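Local coordinates for protein glyoxylate reductase (Paecilomyces sp. J18, PDB 3WNV) that probably reduces glyoxylate to glycolate with a nicotinamide cofactor, as a fungal member of the D-isomer-specific 2-hydroxyacid dehydrogenase family, at residues A[180-185]-A[196-201]; A[125-130]-A[150-155]; A[119-124]-A[287-292]; A[219-224]-A[245-250]; A[105-110]-A[301-306]. All coordinates share one frame; numbering follows the deposited sequence.

Interaction 1 (A[180-185]-A[196-201]); sequences IIYHNR and AKYVSF
Ile181 pairs with Lys197 and Tyr182 with Tyr198 in parallel register, a short ladder in which Lys197 N bonds to Ile180 O (3.2 Å), Tyr182 N to Lys197 O (3.0 Å) and Val199 N to Tyr182 O (2.9 Å). On the face bearing the tyrosines, the edge of Tyr198 turns toward the face of Tyr182 in an offset edge-to-face pair, CD1 of Tyr198 lying 3.5 Å from CZ of Tyr182 and the planes 71° apart. Tyr198 suits its place because its hydroxyl also hydrogen-bonds Asn184 O, at 3.1 Å. Tyr182 OH is tied to Glu193 and to Leu188 N. Ala196, whose single methyl lies between Ile180 and Tyr182, sets CB 3.7 Å from Ile180 CG2 and also meets Tyr182 CD1. Beyond the bridges His183 extends the ladder with its side chain: CG anti to the backbone N (chi1 178°) carries ND1 to Val199 O, 2.8 Å away in the ring plane, while Phe201 CB makes a CH-pi contact over the ring face. The contact closes the beta-alpha-beta unit around helix 190-193 at the edge of the parallel sheet, where 197-198 is the outermost strand; strand 156-160 flanks strand 179-183, helix 164-175 packs on Ile180, and helix 201-207 on Ile181 and Val199.

Interaction 2 (A[125-130]-A[150-155]); sequences GALRQA and HDPNGK
Leu127 and His150 are joined by the one direct hydrogen bond between the segments, from His150 N to Leu127 O at 3.1 Å. Leu127 lies in the final turn of helix 112-127, whose C-terminus carries a Schellman motif: Gln129, at positive phi, and Ala130 bond back to Ala126 O and Gly125 O. The loop before strand 156-160 thus supplies a donor to a carbonyl of the final helical turn.

A second polar link runs through water. Arg128 NE donates to a water at 2.8 Å, which lies at the guanidinium edge, in its plane, and this water donates to His150 O, also at 2.8 Å. Two successive bends of the arginine chain (chi1 -58°, chi2 -56°) bring NE round to the loop. Opposite charges are near but form no salt bridge: Asp151 OD1 is 4.3 Å from Arg128 NH2 and is not aimed along any of its N-H bonds.

The apolar part rests on one buried leucine. Leu127 CB lies 3.5 Å from His150 O and its CD1 meets Pro152 CB at 4.1 Å; the same side chain also touches Val238 of strand 237-241, which explains a branched apolar residue on this helix face. Pro152 opens a type II turn to Lys155, with Gly154 at positive phi, and Lys155 NZ returns to Asp151 O at 3.0 Å.

The chemistry implies a surface join of one backbone bond, one water bridge and this leucine, in which the arginine-aspartate attraction probably adds little because solvent can screen it.

Interaction 3 (A[119-124]-A[287-292]); sequences AIFLMI and MLLPHI
Leu122 CD2 is the tightly held point of the contact, wedged between Met287 and Leu289: it lies 3.8 Å from Met287 CG, 3.7 Å from Leu289 CD1 and 3.7 Å from Met287 O. The leucine CG stands anti to its carbonyl carbon (chi1 -71°), which swings a methyl branch off the helix and in between the two residues. Leucine fits because its one methyl, CD2, is carried far enough from the helix to fill the angle between them. Leu289, crossing it at a slant, offers CD1 both to Leu122 and to Phe121.

The outer side is looser. Phe121 is largely exposed, and its ring touches by one flank: CE2 is 3.6 Å from Met287 CE, and CD2 is 4.0 Å from Leu289 CD1. The long, flexible methionine can run from the buried leucine out to the exposed phenylalanine. Its CG lies anti to the backbone N (chi1 -178°), then a bend at chi2 (73°) carries the thioether across to the phenylalanine, the two side chains meeting at about a right angle. With an alanine at Met287, the Phe121 ring would probably lose its nearest partner across this contact, Met287 CE, and become freer to swing, and a gap would be likely to open beside Leu122. No hydrogen bond crosses between the segments; the side chains meet by apolar packing alone.

Met287 belongs to strand 287-288, the last strand of the seven-stranded parallel sheet, bonded through its backbone to Val265 and Leu267 of strand 262-267. Helix 112-127 packs against this strand, while its Ala119 and Ile120 turn to helix 164-175.

Interaction 4 (A[219-224]-A[245-250]); sequences ASTRHI and GALIDE
The His223 ring is layered between Asp249 on one face and Arg222 on the other. Asp249 CA sits over the ring centre, 3.7 Å from the centroid, as a CH-pi contact, and the carboxylate stacks over the ND1-CE1 side of the same face, its plane only 11° from that of the ring. On the opposite face Arg222 NH1 lies 3.5 Å above the plane, offset toward the rim, while His223 NE2 stands over the centre of the guanidinium. At the ring edge, in plane, is Ala246 O, 3.5 Å from His223 CD2. NE2 is hydrogen-bonded to Glu271, which also makes a weak, long ion pair with Arg222; a ring with polar edges and flat faces suits such a place.

The same Ala246 O accepts the bond across the backbones, from His223 N at 2.8 Å and nearly straight (168°). His223 takes positive phi at the third position of a type II turn from Thr221 to Ile224. Both segments lie in the connections that follow parallel strands 210-213 and 237-241 of the Rossmann-type sheet, the second with a 3-10 turn at 245-247, and Asp249 N-caps helix 250-259 through a bond from Ala252 N to its OD1.

Deeper in, Leu247 and Thr221 run side by side, with Leu247 CD2 3.4 Å from Thr221 O and 3.5 Å from Thr221 OG1. That hydroxyl is itself tied to Ala216 O and Asn218 N. Ile224 CG2 rests 4.3 Å from Leu247 CB, and both residues pack on Leu215.

Interaction 5 (A[105-110]-A[301-306]); sequences SSTPIA and KEMELL
An apolar loop-on-helix contact brings Thr107 and Ala110, in the loop between strand 103-105 and helix 112-127, against Met303 and Leu306 of helix 297-317. No hydrogen bond crosses it. Leu306 CD2 reaches in along Thr107, the two side chains sliding past each other in opposite directions, and comes within 3.7 Å of Thr107 CA and 3.8 Å of Thr107 CB; it also brushes the Pro108 ring at CD. Thr107 works with both branches. With OG1 set between its backbone N and carbonyl carbon (chi1 61°), the hydroxyl makes a weak hydrogen bond with Gly86 N and meets the Met303 methyl, CE, at 3.7 Å, while CG2 rests 3.7 Å from Met303 O. If an alanine stood at Thr107, Gly86 N would probably lose this partner and a gap would be likely to open beside Met303 and Leu306. Ala110, small enough to let the loop approach the helix, places CB 3.8 Å from Glu302 CG and 3.9 Å from Met303 CG. The glutamate thus lends its aliphatic part to the packing on the exposed side. A sulfate, probably from the crystallisation liquor, lies about 4 Å from the Met303 side chain. Such packing is consistent with the interdomain crossing of D-2-hydroxyacid dehydrogenases, where the chain leaves the first sheet for the cofactor domain and a late helix brings it back.

Overall arrangement
Interactions 1 to 4 belong to the NAD-binding (Rossmann-type) domain, and interaction 5 to the crossing toward the other domain. Interactions 2 and 3 share helix 112-127; their centres are 13 Å apart and they touch, Ala126 N lying 3.8 Å from Met287 CB. Interactions 1 and 3 mark the two outermost strands of the seven-stranded sheet, centres 23 Å apart. Interaction 1 reaches interaction 4 through Phe201 CZ, 4.0 Å from Ile224 O. Interaction 5, on the opposite side of the chain's centre from interaction 4, has its centre 25 Å away. Segment 287-292 also carries His291, bonded to Glu273, consistent with the histidine-glutamate pair of D-2-hydroxyacid dehydrogenases, which would probably place it at the cleft between the domains.

Interaction 1 (A[180-185]-A[196-201])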
# COMPACT_ATOMS: atom_id res chain seq x y z
N ILE A 180 -13.88 17.98 0.57
CA ILE A 180 -13.48 16.63 0.15
C ILE A 180 -14.39 16.13 -0.97
O ILE A 180 -15.62 16.15 -0.83
CB ILE A 180 -13.54 15.61 1.29
CG1 ILE A 180 -12.95 16.19 2.57
CG2 ILE A 180 -12.86 14.28 0.88
CD1 ILE A 180 -11.42 16.52 2.45
N ILE A 181 -13.79 15.70 -2.07
CA ILE A 181 -14.55 15.00 -3.12
C ILE A 181 -13.90 13.65 -3.41
O ILE A 181 -12.72 13.45 -3.13
CB ILE A 181 -14.68 15.81 -4.44
CG1 ILE A 181 -13.28 16.12 -5.02
CG2 ILE A 181 -15.44 17.10 -4.18
CD1 ILE A 181 -13.37 16.83 -6.42
N TYR A 182 -14.65 12.73 -3.99
CA TYR A 182 -14.09 11.42 -4.29
C TYR A 182 -14.78 10.73 -5.43
O TYR A 182 -15.94 11.02 -5.77
CB TYR A 182 -14.15 10.52 -3.05
CG TYR A 182 -15.51 9.84 -2.88
CD1 TYR A 182 -16.59 10.53 -2.33
CD2 TYR A 182 -15.70 8.51 -3.24
CE1 TYR A 182 -17.86 9.92 -2.18
CE2 TYR A 182 -16.95 7.89 -3.07
CZ TYR A 182 -18.01 8.60 -2.54
OH TYR A 182 -19.24 7.96 -2.38
N HIS A 183 -14.07 9.77 -6.01
CA HIS A 183 -14.66 8.89 -7.01
C HIS A 183 -14.27 7.45 -6.74
O HIS A 183 -13.09 7.11 -6.62
CB HIS A 183 -14.23 9.26 -8.43
CG HIS A 183 -14.79 8.33 -9.46
ND1 HIS A 183 -16.13 8.33 -9.81
CD2 HIS A 183 -14.22 7.31 -10.15
CE1 HIS A 183 -16.34 7.38 -10.71
NE2 HIS A 183 -15.21 6.74 -10.93
N ASN A 184 -15.29 6.61 -6.63
CA ASN A 184 -15.11 5.17 -6.63
C ASN A 184 -15.97 4.70 -7.78
O ASN A 184 -16.86 5.44 -8.20
CB ASN A 184 -15.66 4.56 -5.33
CG ASN A 184 -14.77 4.79 -4.15
OD1 ASN A 184 -13.88 5.68 -4.18
ND2 ASN A 184 -14.98 3.99 -3.10
N ARG A 185 -15.78 3.47 -8.25
CA ARG A 185 -16.66 2.96 -9.29
C ARG A 185 -18.14 3.03 -8.85
O ARG A 185 -19.02 3.38 -9.65
CB ARG A 185 -16.29 1.52 -9.63
CG ARG A 185 -17.49 0.72 -10.09
CD ARG A 185 -17.11 -0.65 -10.63
NE ARG A 185 -16.09 -1.34 -9.86
CZ ARG A 185 -14.86 -1.60 -10.30
NH1 ARG A 185 -14.48 -1.24 -11.52
NH2 ARG A 185 -14.01 -2.24 -9.51
N ALA A 196 -17.81 13.14 2.58
CA ALA A 196 -17.28 13.48 1.25
C ALA A 196 -18.32 13.42 0.15
O ALA A 196 -19.23 12.58 0.19
CB ALA A 196 -16.11 12.57 0.91
N LYS A 197 -18.17 14.29 -0.85
CA LYS A 197 -19.04 14.42 -2.01
C LYS A 197 -18.64 13.54 -3.22
O LYS A 197 -17.51 13.61 -3.73
CB LYS A 197 -19.03 15.88 -2.43
CG LYS A 197 -19.88 16.20 -3.61
CD LYS A 197 -20.18 17.70 -3.61
CE LYS A 197 -21.27 18.05 -4.59
NZ LYS A 197 -20.71 18.55 -5.88
N TYR A 198 -19.55 12.70 -3.67
CA TYR A 198 -19.25 11.80 -4.79
C TYR A 198 -19.24 12.54 -6.11
O TYR A 198 -20.14 13.34 -6.37
CB TYR A 198 -20.33 10.73 -4.87
CG TYR A 198 -20.10 9.75 -5.98
CD1 TYR A 198 -19.19 8.73 -5.83
CD2 TYR A 198 -20.80 9.84 -7.18
CE1 TYR A 198 -18.97 7.82 -6.83
CE2 TYR A 198 -20.59 8.92 -8.20
CZ TYR A 198 -19.66 7.92 -8.01
OH TYR A 198 -19.41 6.96 -8.98
N VAL A 199 -18.23 12.28 -6.95
CA VAL A 199 -18.12 12.89 -8.28
C VAL A 199 -17.65 11.86 -9.31
O VAL A 199 -17.16 10.78 -8.96
CB VAL A 199 -17.15 14.10 -8.28
CG1 VAL A 199 -17.65 15.20 -7.37
CG2 VAL A 199 -15.73 13.69 -7.90
N SER A 200 -17.81 12.18 -10.59
CA SER A 200 -17.41 11.25 -11.64
C SER A 200 -15.89 11.31 -11.73
O SER A 200 -15.28 12.18 -11.13
CB SER A 200 -18.02 11.63 -12.97
OG SER A 200 -17.52 12.89 -13.41
N PHE A 201 -15.29 10.35 -12.43
CA PHE A 201 -13.83 10.35 -12.61
C PHE A 201 -13.38 11.67 -13.26
O PHE A 201 -12.48 12.33 -12.77
CB PHE A 201 -13.42 9.10 -13.43
CG PHE A 201 -11.92 8.89 -13.58
CD1 PHE A 201 -11.17 8.30 -12.58
CD2 PHE A 201 -11.27 9.24 -14.76
CE1 PHE A 201 -9.76 8.08 -12.73
CE2 PHE A 201 -9.87 9.04 -14.92
CZ PHE A 201 -9.12 8.45 -13.88

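Interaction 2 (A[125-130]-A[150-155])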
# COMPACT_ATOMS: atom_id res chain seq x y z
N GLY A 125 4.02 19.02 2.77
CA GLY A 125 5.38 19.12 2.22
C GLY A 125 5.33 19.62 0.76
O GLY A 125 6.12 20.50 0.34
N ALA A 126 4.38 19.08 0.00
CA ALA A 126 4.28 19.38 -1.43
C ALA A 126 3.76 20.80 -1.63
O ALA A 126 4.27 21.54 -2.48
CB ALA A 126 3.38 18.37 -2.11
N LEU A 127 2.78 21.19 -0.81
CA LEU A 127 2.23 22.55 -0.90
C LEU A 127 3.21 23.62 -0.45
O LEU A 127 3.03 24.78 -0.84
CB LEU A 127 0.97 22.66 -0.06
CG LEU A 127 -0.27 21.91 -0.57
CD1 LEU A 127 -1.29 21.84 0.53
CD2 LEU A 127 -0.86 22.63 -1.76
N ARG A 128 4.17 23.27 0.41
CA ARG A 128 5.23 24.21 0.81
C ARG A 128 6.51 24.02 0.00
O ARG A 128 7.49 24.78 0.21
CB ARG A 128 5.58 24.04 2.33
CG ARG A 128 4.41 24.25 3.31
CD ARG A 128 3.80 25.62 3.08
NE ARG A 128 2.84 25.97 4.14
CZ ARG A 128 3.12 26.76 5.19
NH1 ARG A 128 4.32 27.32 5.32
NH2 ARG A 128 2.18 27.00 6.10
N GLN A 129 6.52 23.02 -0.89
CA GLN A 129 7.76 22.56 -1.57
C GLN A 129 8.90 22.49 -0.55
O GLN A 129 10.01 23.08 -0.70
CB GLN A 129 8.10 23.42 -2.81
CG GLN A 129 6.87 23.55 -3.71
CD GLN A 129 7.10 24.27 -5.01
OE1 GLN A 129 8.19 24.79 -5.26
NE2 GLN A 129 6.08 24.28 -5.88
N ALA A 130 8.63 21.74 0.51
CA ALA A 130 9.41 21.83 1.74
C ALA A 130 10.82 21.28 1.65
O ALA A 130 11.63 21.52 2.54
CB ALA A 130 8.66 21.15 2.90
N HIS A 150 1.33 27.30 -0.57
CA HIS A 150 -0.11 27.54 -0.54
C HIS A 150 -0.75 26.85 0.65
O HIS A 150 -0.33 25.75 1.06
CB HIS A 150 -0.72 26.96 -1.82
CG HIS A 150 -0.46 27.81 -3.02
ND1 HIS A 150 -1.15 28.97 -3.28
CD2 HIS A 150 0.48 27.70 -3.99
CE1 HIS A 150 -0.68 29.53 -4.38
NE2 HIS A 150 0.30 28.78 -4.84
N ASP A 151 -1.78 27.48 1.22
CA ASP A 151 -2.50 26.89 2.34
C ASP A 151 -3.49 25.90 1.79
O ASP A 151 -4.06 26.13 0.73
CB ASP A 151 -3.30 27.96 3.08
CG ASP A 151 -2.40 28.98 3.75
OD1 ASP A 151 -1.26 28.62 4.13
OD2 ASP A 151 -2.85 30.13 3.88
N PRO A 152 -3.69 24.80 2.52
CA PRO A 152 -4.77 23.89 2.11
C PRO A 152 -6.15 24.41 2.44
O PRO A 152 -7.14 23.93 1.85
CB PRO A 152 -4.49 22.63 2.94
CG PRO A 152 -3.71 23.11 4.13
CD PRO A 152 -2.88 24.28 3.64
N ASN A 153 -6.25 25.37 3.36
CA ASN A 153 -7.55 25.95 3.70
C ASN A 153 -8.39 26.37 2.47
O ASN A 153 -7.91 27.07 1.57
CB ASN A 153 -7.36 27.17 4.65
CG ASN A 153 -8.65 27.65 5.25
OD1 ASN A 153 -9.48 26.85 5.64
ND2 ASN A 153 -8.84 28.98 5.31
N GLY A 154 -9.66 25.95 2.44
CA GLY A 154 -10.56 26.28 1.36
C GLY A 154 -10.36 25.52 0.06
O GLY A 154 -11.10 25.74 -0.90
N LYS A 155 -9.35 24.66 -0.00
CA LYS A 155 -9.06 23.95 -1.24
C LYS A 155 -9.72 22.58 -1.27
O LYS A 155 -10.04 22.01 -0.25
CB LYS A 155 -7.55 23.78 -1.41
CG LYS A 155 -6.83 25.13 -1.63
CD LYS A 155 -5.40 24.92 -2.10
CE LYS A 155 -4.90 26.20 -2.75
NZ LYS A 155 -5.07 27.35 -1.82
O HOH W 1 0.53 24.52 3.43

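Interaction 3 (A[119-124]-A[287-292])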
# COMPACT_ATOMS: atom_id res chain seq x y z
N ALA A 119 0.36 10.56 4.30
CA ALA A 119 -0.31 11.25 3.18
C ALA A 119 -0.44 12.73 3.50
O ALA A 119 -0.21 13.57 2.64
CB ALA A 119 -1.68 10.68 2.96
N ILE A 120 -0.85 13.07 4.72
CA ILE A 120 -1.03 14.51 5.06
C ILE A 120 0.34 15.18 5.18
O ILE A 120 0.55 16.30 4.71
CB ILE A 120 -1.84 14.68 6.34
CG1 ILE A 120 -3.29 14.14 6.13
CG2 ILE A 120 -1.83 16.15 6.87
CD1 ILE A 120 -4.12 14.84 5.02
N PHE A 121 1.29 14.48 5.81
CA PHE A 121 2.67 14.98 5.85
C PHE A 121 3.18 15.31 4.47
O PHE A 121 3.66 16.42 4.23
CB PHE A 121 3.58 13.99 6.59
CG PHE A 121 5.03 14.41 6.65
CD1 PHE A 121 5.46 15.26 7.65
CD2 PHE A 121 5.95 13.91 5.75
CE1 PHE A 121 6.79 15.67 7.74
CE2 PHE A 121 7.33 14.29 5.82
CZ PHE A 121 7.75 15.18 6.85
N LEU A 122 3.05 14.36 3.54
CA LEU A 122 3.42 14.61 2.16
C LEU A 122 2.67 15.77 1.50
O LEU A 122 3.26 16.49 0.71
CB LEU A 122 3.26 13.33 1.32
CG LEU A 122 4.27 12.24 1.59
CD1 LEU A 122 3.85 10.93 0.86
CD2 LEU A 122 5.69 12.69 1.15
N MET A 123 1.37 15.90 1.76
CA MET A 123 0.58 16.97 1.15
C MET A 123 1.07 18.35 1.59
O MET A 123 1.24 19.25 0.80
CB MET A 123 -0.90 16.81 1.54
CG MET A 123 -1.80 17.85 0.88
SD MET A 123 -3.53 17.73 1.45
CE MET A 123 -3.43 18.45 3.10
N ILE A 124 1.27 18.53 2.89
CA ILE A 124 1.76 19.81 3.37
C ILE A 124 3.18 20.06 2.81
O ILE A 124 3.47 21.18 2.35
CB ILE A 124 1.79 19.81 4.90
CG1 ILE A 124 0.34 19.65 5.43
CG2 ILE A 124 2.42 21.11 5.43
CD1 ILE A 124 -0.65 20.69 4.89
N MET A 287 7.99 16.44 -2.97
CA MET A 287 8.19 15.97 -1.60
C MET A 287 8.16 14.46 -1.63
O MET A 287 7.12 13.89 -1.99
CB MET A 287 7.10 16.51 -0.69
CG MET A 287 7.31 16.09 0.76
SD MET A 287 8.68 16.99 1.56
CE MET A 287 8.92 16.10 3.10
N LEU A 288 9.28 13.82 -1.31
CA LEU A 288 9.45 12.38 -1.61
C LEU A 288 9.91 11.62 -0.38
O LEU A 288 10.89 12.03 0.30
CB LEU A 288 10.52 12.20 -2.68
CG LEU A 288 10.27 12.90 -4.02
CD1 LEU A 288 11.36 12.59 -5.03
CD2 LEU A 288 8.89 12.50 -4.61
N LEU A 289 9.23 10.50 -0.11
CA LEU A 289 9.64 9.55 0.94
C LEU A 289 9.82 8.15 0.35
O LEU A 289 9.19 7.80 -0.65
CB LEU A 289 8.59 9.51 2.07
CG LEU A 289 8.48 10.82 2.89
CD1 LEU A 289 7.28 10.72 3.83
CD2 LEU A 289 9.76 11.04 3.71
N PRO A 290 10.69 7.34 0.97
CA PRO A 290 10.93 5.97 0.43
C PRO A 290 10.02 4.91 1.03
O PRO A 290 10.46 3.98 1.73
CB PRO A 290 12.38 5.70 0.81
CG PRO A 290 12.56 6.49 2.16
CD PRO A 290 11.70 7.76 1.96
N HIS A 291 8.73 5.10 0.78
CA HIS A 291 7.70 4.16 1.21
C HIS A 291 7.77 3.85 2.69
O HIS A 291 7.91 2.66 3.06
CB HIS A 291 7.76 2.86 0.36
CG HIS A 291 6.46 2.16 0.25
ND1 HIS A 291 6.21 1.18 -0.69
CD2 HIS A 291 5.28 2.32 0.93
CE1 HIS A 291 4.97 0.74 -0.56
NE2 HIS A 291 4.38 1.42 0.41
N ILE A 292 7.58 4.89 3.51
CA ILE A 292 7.65 4.76 4.96
C ILE A 292 6.27 4.73 5.62
O ILE A 292 6.20 4.71 6.86
CB ILE A 292 8.49 5.87 5.63
CG1 ILE A 292 7.78 7.24 5.60
CG2 ILE A 292 9.94 5.91 5.03
CD1 ILE A 292 8.52 8.26 6.50

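Interaction 4 (A[219-224]-A[245-250])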
# COMPACT_ATOMS: atom_id res chain seq x y z
N ALA A 219 -3.93 -5.04 -13.38
CA ALA A 219 -3.56 -4.82 -14.77
C ALA A 219 -4.31 -3.64 -15.37
O ALA A 219 -3.84 -3.01 -16.32
CB ALA A 219 -3.82 -6.09 -15.57
N SER A 220 -5.50 -3.37 -14.84
CA SER A 220 -6.30 -2.23 -15.31
C SER A 220 -6.07 -0.90 -14.56
O SER A 220 -6.31 0.17 -15.13
CB SER A 220 -7.80 -2.59 -15.28
OG SER A 220 -8.07 -3.68 -16.18
N THR A 221 -5.65 -0.93 -13.29
CA THR A 221 -5.35 0.32 -12.60
C THR A 221 -3.90 0.74 -12.78
O THR A 221 -3.55 1.85 -12.39
CB THR A 221 -5.67 0.26 -11.09
OG1 THR A 221 -4.88 -0.79 -10.50
CG2 THR A 221 -7.17 -0.04 -10.84
N ARG A 222 -3.06 -0.13 -13.35
CA ARG A 222 -1.69 0.29 -13.73
C ARG A 222 -1.82 1.48 -14.68
O ARG A 222 -2.56 1.40 -15.66
CB ARG A 222 -0.93 -0.83 -14.46
CG ARG A 222 0.49 -0.42 -14.87
CD ARG A 222 1.22 -1.55 -15.56
NE ARG A 222 2.57 -1.16 -15.97
CZ ARG A 222 2.87 -0.55 -17.12
NH1 ARG A 222 1.92 -0.22 -18.00
NH2 ARG A 222 4.14 -0.24 -17.39
N HIS A 223 -1.13 2.59 -14.38
CA HIS A 223 -1.21 3.83 -15.17
C HIS A 223 -2.62 4.39 -15.34
O HIS A 223 -2.92 5.07 -16.35
CB HIS A 223 -0.62 3.59 -16.57
CG HIS A 223 0.85 3.36 -16.58
ND1 HIS A 223 1.60 3.42 -17.74
CD2 HIS A 223 1.73 3.11 -15.57
CE1 HIS A 223 2.87 3.18 -17.45
NE2 HIS A 223 2.97 2.99 -16.14
N ILE A 224 -3.50 4.13 -14.39
CA ILE A 224 -4.81 4.78 -14.43
C ILE A 224 -4.69 6.32 -14.50
O ILE A 224 -5.55 6.98 -15.09
CB ILE A 224 -5.69 4.34 -13.25
CG1 ILE A 224 -7.15 4.72 -13.50
CG2 ILE A 224 -5.13 4.85 -11.92
CD1 ILE A 224 -8.12 4.11 -12.47
N GLY A 245 2.95 2.89 -6.69
CA GLY A 245 3.45 3.93 -7.58
C GLY A 245 3.03 3.67 -9.01
O GLY A 245 2.90 4.61 -9.79
N ALA A 246 2.78 2.41 -9.35
CA ALA A 246 2.50 2.06 -10.73
C ALA A 246 1.09 2.43 -11.16
O ALA A 246 0.71 2.26 -12.34
CB ALA A 246 2.78 0.55 -11.02
N LEU A 247 0.31 3.00 -10.24
CA LEU A 247 -0.99 3.57 -10.58
C LEU A 247 -0.82 4.81 -11.43
O LEU A 247 -1.76 5.24 -12.12
CB LEU A 247 -1.77 3.96 -9.31
CG LEU A 247 -2.16 2.83 -8.35
CD1 LEU A 247 -2.69 3.51 -7.08
CD2 LEU A 247 -3.23 1.89 -8.96
N ILE A 248 0.37 5.39 -11.39
CA ILE A 248 0.65 6.57 -12.18
C ILE A 248 1.74 6.21 -13.18
O ILE A 248 2.66 5.47 -12.84
CB ILE A 248 1.18 7.73 -11.31
CG1 ILE A 248 0.20 8.01 -10.19
CG2 ILE A 248 1.47 8.97 -12.22
CD1 ILE A 248 0.67 9.02 -9.14
N ASP A 249 1.58 6.69 -14.41
CA ASP A 249 2.60 6.63 -15.45
C ASP A 249 3.68 7.64 -15.03
O ASP A 249 3.56 8.85 -15.27
CB ASP A 249 1.97 7.02 -16.81
CG ASP A 249 2.98 6.99 -17.95
OD1 ASP A 249 4.18 6.98 -17.67
OD2 ASP A 249 2.57 6.98 -19.14
N GLU A 250 4.72 7.15 -14.34
CA GLU A 250 5.65 8.06 -13.67
C GLU A 250 6.40 8.91 -14.68
O GLU A 250 6.75 10.06 -14.41
CB GLU A 250 6.62 7.24 -12.80
CG GLU A 250 7.34 8.05 -11.73
CD GLU A 250 7.97 7.12 -10.68
OE1 GLU A 250 7.18 6.45 -9.99
OE2 GLU A 250 9.24 7.02 -10.57

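Interaction 5 (A[105-110]-A[301-306])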
# COMPACT_ATOMS: atom_id res chain seq x y z
N SER A 105 -5.84 -14.11 3.63
CA SER A 105 -6.19 -12.93 4.42
C SER A 105 -5.15 -11.84 4.24
O SER A 105 -4.00 -12.11 3.86
CB SER A 105 -6.37 -13.33 5.91
OG SER A 105 -5.14 -13.69 6.48
N SER A 106 -5.53 -10.58 4.47
CA SER A 106 -4.57 -9.47 4.38
C SER A 106 -4.74 -8.69 5.67
O SER A 106 -5.39 -9.20 6.60
CB SER A 106 -4.89 -8.54 3.19
OG SER A 106 -6.28 -8.25 3.24
N THR A 107 -4.19 -7.49 5.71
CA THR A 107 -4.31 -6.64 6.91
C THR A 107 -4.91 -5.27 6.57
O THR A 107 -4.16 -4.28 6.52
CB THR A 107 -2.97 -6.41 7.59
OG1 THR A 107 -2.05 -5.75 6.69
CG2 THR A 107 -2.37 -7.75 8.04
N PRO A 108 -6.26 -5.22 6.51
CA PRO A 108 -7.09 -4.02 6.26
C PRO A 108 -7.64 -3.34 7.54
O PRO A 108 -8.09 -3.98 8.40
CB PRO A 108 -8.30 -4.62 5.55
CG PRO A 108 -8.48 -5.91 6.28
CD PRO A 108 -7.06 -6.45 6.34
N ILE A 109 -7.48 -2.03 7.67
CA ILE A 109 -7.79 -1.36 8.93
C ILE A 109 -6.75 -1.34 10.05
O ILE A 109 -7.01 -0.73 11.03
CB ILE A 109 -8.99 -1.93 9.69
CG1 ILE A 109 -10.14 -2.32 8.78
CG2 ILE A 109 -9.43 -0.92 10.73
CD1 ILE A 109 -11.41 -2.64 9.59
N ALA A 110 -5.57 -1.86 9.84
CA ALA A 110 -4.42 -1.65 10.64
C ALA A 110 -3.51 -0.60 10.01
O ALA A 110 -2.84 0.08 10.69
CB ALA A 110 -3.70 -2.91 10.87
N LYS A 301 3.44 -3.56 14.46
CA LYS A 301 3.14 -4.66 15.38
C LYS A 301 1.66 -4.98 15.25
O LYS A 301 1.28 -6.15 15.27
CB LYS A 301 3.44 -4.30 16.84
CG LYS A 301 3.12 -5.49 17.76
CD LYS A 301 3.80 -5.35 19.12
CE LYS A 301 3.44 -6.56 19.99
NZ LYS A 301 4.23 -6.53 21.22
N GLU A 302 0.83 -3.96 15.05
CA GLU A 302 -0.61 -4.25 14.89
C GLU A 302 -0.84 -5.09 13.64
O GLU A 302 -1.69 -5.99 13.64
CB GLU A 302 -1.42 -2.98 14.78
CG GLU A 302 -2.92 -3.22 14.58
CD GLU A 302 -3.63 -3.82 15.80
OE1 GLU A 302 -3.04 -3.90 16.91
OE2 GLU A 302 -4.80 -4.23 15.64
N MET A 303 -0.07 -4.82 12.59
CA MET A 303 -0.23 -5.59 11.34
C MET A 303 0.20 -7.06 11.56
O MET A 303 -0.54 -7.97 11.22
CB MET A 303 0.56 -4.94 10.21
CG MET A 303 -0.04 -3.57 9.65
SD MET A 303 1.24 -2.79 8.70
CE MET A 303 1.04 -3.68 7.16
N GLU A 304 1.40 -7.28 12.11
CA GLU A 304 1.79 -8.65 12.50
C GLU A 304 0.77 -9.40 13.36
O GLU A 304 0.52 -10.59 13.10
CB GLU A 304 3.17 -8.65 13.14
CG GLU A 304 4.25 -8.31 12.15
CD GLU A 304 5.65 -8.37 12.70
OE1 GLU A 304 5.85 -8.36 13.94
OE2 GLU A 304 6.59 -8.37 11.88
N LEU A 305 0.23 -8.75 14.39
CA LEU A 305 -0.72 -9.40 15.29
C LEU A 305 -1.99 -9.82 14.55
O LEU A 305 -2.56 -10.88 14.83
CB LEU A 305 -1.05 -8.52 16.50
CG LEU A 305 0.10 -8.32 17.48
CD1 LEU A 305 -0.32 -7.34 18.58
CD2 LEU A 305 0.53 -9.63 18.09
N LEU A 306 -2.44 -8.97 13.61
CA LEU A 306 -3.61 -9.28 12.79
C LEU A 306 -3.37 -10.51 11.92
O LEU A 306 -4.24 -11.37 11.81
CB LEU A 306 -4.02 -8.07 11.92
CG LEU A 306 -5.28 -8.24 11.05
CD1 LEU A 306 -6.51 -8.69 11.87
CD2 LEU A 306 -5.52 -6.92 10.37